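Local coordinates for protein BT_4661 (Bacteroides thetaiotaomicron, PDB 4AK2) that probably binds heparin and heparan sulphate at the bacterial surface as a SusE-like glycan-binding protein, this chain being its ligand-binding domain, at residues A[117-120]-A[121-125]. Numbering follows the deposited sequence.
Sequences MISD and SNVQL
Gln-124 puts CG anti to its own backbone N (chi1 -173°) and stays extended beyond it, while Ile-118 turns CG1 to the side of its backbone N; these settings bring the amide end of Gln-124 onto the isoleucine. OE1 of Gln-124 then lies 3.5 Å from CG1 of Ile-118, with CD1 also close, and the two side chains cross at a slant. Nearer the backbone, the CG methylene of Gln-124 passes 3.7 Å from Met-117 O. On the other branch, CG2 of Ile-118 runs alongside Asn-122, 3.6 Å from its OD1. With an alanine at Gln-124, CG1 of Ile-118 would probably lose its neighbour OE1, and Glu-126 its weak bond from NE2.

The reversal of the chain rests on backbone bonds. Ser-119 N donates to Val-123 O at 2.8 Å, and CA of Ile-118 makes a CA-H...O contact with the same oxygen. Further round, Val-123 N reaches Asp-120 O at 3.3 Å, a weak bond. Two waters bridge the limbs: one joins Met-117 O, Val-123 O and Leu-125 N, and also hydrogen-bonds with OG of Ser-119, 2.8 Å away; the other receives Asn-122 N at 2.9 Å and donates to Ser-119 O. Outside the turn, the hydroxyl of Tyr-253 hydrogen-bonds with both Ser-119 OG and Asp-120 O.

Phi and psi are both positive at Ser-121 and Asn-122, in the left-handed helical region, which with the weak 120-123 bond fits a type I' beta turn. It reverses the loop between strands 105-115 and 131-134, where the Met-117 side chain lies about 7 Å from a bound 2-O-sulfated iduronate, near the glycan site but not touching that sugar.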
ATOM      1  N   MET A 117      -0.472  15.714  -2.834  1.00 16.61           N
ATOM      2  CA  MET A 117      -1.150  16.993  -2.952  1.00 17.46           C
ATOM      3  C   MET A 117      -0.951  17.808  -1.686  1.00 16.77           C
ATOM      4  O   MET A 117      -0.601  17.264  -0.632  1.00 17.98           O
ATOM      5  CB  MET A 117      -2.650  16.795  -3.186  1.00 19.11           C
ATOM      6  CG  MET A 117      -3.432  16.346  -1.961  1.00 19.28           C
ATOM      7  SD  MET A 117      -5.177  16.076  -2.297  1.00 20.84           S
ATOM      8  CE  MET A 117      -5.715  17.725  -2.741  1.00 23.16           C
ATOM      9  N   ILE A 118      -1.189  19.110  -1.800  1.00 17.51           N
ATOM     10  CA  ILE A 118      -1.405  19.961  -0.639  1.00 20.71           C
ATOM     11  C   ILE A 118      -2.919  19.954  -0.390  1.00 19.71           C
ATOM     12  O   ILE A 118      -3.711  20.401  -1.234  1.00 22.61           O
ATOM     13  CB  ILE A 118      -0.852  21.381  -0.870  1.00 22.52           C
ATOM     14  CG1 ILE A 118       0.636  21.304  -1.212  1.00 24.02           C
ATOM     15  CG2 ILE A 118      -1.108  22.257   0.359  1.00 22.87           C
ATOM     16  CD1 ILE A 118       1.334  22.641  -1.464  1.00 27.17           C
ATOM     17  N   SER A 119      -3.310  19.413   0.758  1.00 18.77           N
ATOM     18  CA  SER A 119      -4.728  19.295   1.143  1.00 18.16           C
ATOM     19  C   SER A 119      -5.133  20.441   2.091  1.00 16.51           C
ATOM     20  O   SER A 119      -4.424  21.441   2.154  1.00 20.75           O
ATOM     21  CB  SER A 119      -5.003  17.878   1.690  1.00 20.13           C
ATOM     22  OG  SER A 119      -4.064  17.507   2.668  1.00 18.62           O
ATOM     23  N   ASP A 120      -6.244  20.328   2.822  1.00 17.57           N
ATOM     24  CA  ASP A 120      -6.668  21.445   3.684  1.00 18.22           C
ATOM     25  C   ASP A 120      -5.575  21.830   4.682  1.00 18.32           C
ATOM     26  O   ASP A 120      -4.804  20.976   5.169  1.00 18.29           O
ATOM     27  CB  ASP A 120      -7.919  21.080   4.509  1.00 19.25           C
ATOM     28  CG  ASP A 120      -9.208  21.129   3.719  1.00 20.87           C
ATOM     29  OD1 ASP A 120      -9.225  21.517   2.523  1.00 21.44           O
ATOM     30  OD2 ASP A 120     -10.245  20.739   4.310  1.00 21.53           O
ATOM     31  N   SER A 121      -5.590  23.109   5.057  1.00 20.11           N
ATOM     32  CA  SER A 121      -4.751  23.610   6.148  1.00 20.00           C
ATOM     33  C   SER A 121      -3.258  23.470   5.852  1.00 21.19           C
ATOM     34  O   SER A 121      -2.458  23.310   6.769  1.00 21.52           O
ATOM     35  CB  SER A 121      -5.106  22.919   7.480  1.00 19.81           C
ATOM     36  OG  SER A 121      -6.472  23.104   7.753  1.00 20.99           O
ATOM     37  N   ASN A 122      -2.907  23.524   4.571  1.00 21.69           N
ATOM     38  CA  ASN A 122      -1.503  23.500   4.115  1.00 21.23           C
ATOM     39  C   ASN A 122      -0.756  22.193   4.393  1.00 18.01           C
ATOM     40  O   ASN A 122       0.467  22.144   4.309  1.00 21.90           O
ATOM     41  CB  ASN A 122      -0.697  24.742   4.507  1.00 26.05           C
ATOM     42  CG  ASN A 122      -0.481  25.651   3.316  1.00 38.66           C
ATOM     43  OD1 ASN A 122      -0.138  25.182   2.203  1.00 43.33           O
ATOM     44  ND2 ASN A 122      -0.729  26.929   3.507  1.00 49.08           N
ATOM     45  N   VAL A 123      -1.516  21.120   4.653  1.00 17.62           N
ATOM     46  CA  VAL A 123      -0.942  19.805   4.924  1.00 17.51           C
ATOM     47  C   VAL A 123      -0.490  19.190   3.613  1.00 17.42           C
ATOM     48  O   VAL A 123      -1.182  19.235   2.603  1.00 17.93           O
ATOM     49  CB  VAL A 123      -1.969  18.884   5.628  1.00 17.01           C
ATOM     50  CG1 VAL A 123      -1.533  17.413   5.690  1.00 18.28           C
ATOM     51  CG2 VAL A 123      -2.298  19.436   6.998  1.00 19.40           C
ATOM     52  N   GLN A 124       0.716  18.641   3.628  1.00 18.08           N
ATOM     53  CA  GLN A 124       1.226  17.895   2.491  1.00 16.61           C
ATOM     54  C   GLN A 124       1.725  16.566   3.075  1.00 16.19           C
ATOM     55  O   GLN A 124       2.896  16.400   3.429  1.00 18.15           O
ATOM     56  CB  GLN A 124       2.352  18.672   1.819  1.00 19.66           C
ATOM     57  CG  GLN A 124       2.839  18.038   0.526  1.00 19.06           C
ATOM     58  CD  GLN A 124       3.891  18.877  -0.145  1.00 26.11           C
ATOM     59  OE1 GLN A 124       3.784  20.107  -0.219  1.00 26.60           O
ATOM     60  NE2 GLN A 124       4.935  18.216  -0.633  1.00 35.11           N
ATOM     61  N   LEU A 125       0.814  15.605   3.238  1.00 16.69           N
ATOM     62  CA  LEU A 125       1.157  14.415   4.034  1.00 15.01           C
ATOM     63  C   LEU A 125       1.822  13.354   3.162  1.00 14.17           C
ATOM     64  O   LEU A 125       1.191  12.808   2.261  1.00 16.24           O
ATOM     65  CB  LEU A 125      -0.117  13.846   4.681  1.00 15.99           C
ATOM     66  CG  LEU A 125       0.085  12.605   5.583  1.00 15.05           C
ATOM     67  CD1 LEU A 125       0.941  12.965   6.818  1.00 16.15           C
ATOM     68  CD2 LEU A 125      -1.272  12.118   6.047  1.00 17.27           C
TER
HETATM   69  O   HOH W   1      -1.767  16.125   1.748  1.00 17.81           O
HETATM   70  O   HOH W   2      -4.216  24.210   2.110  1.00 32.20           O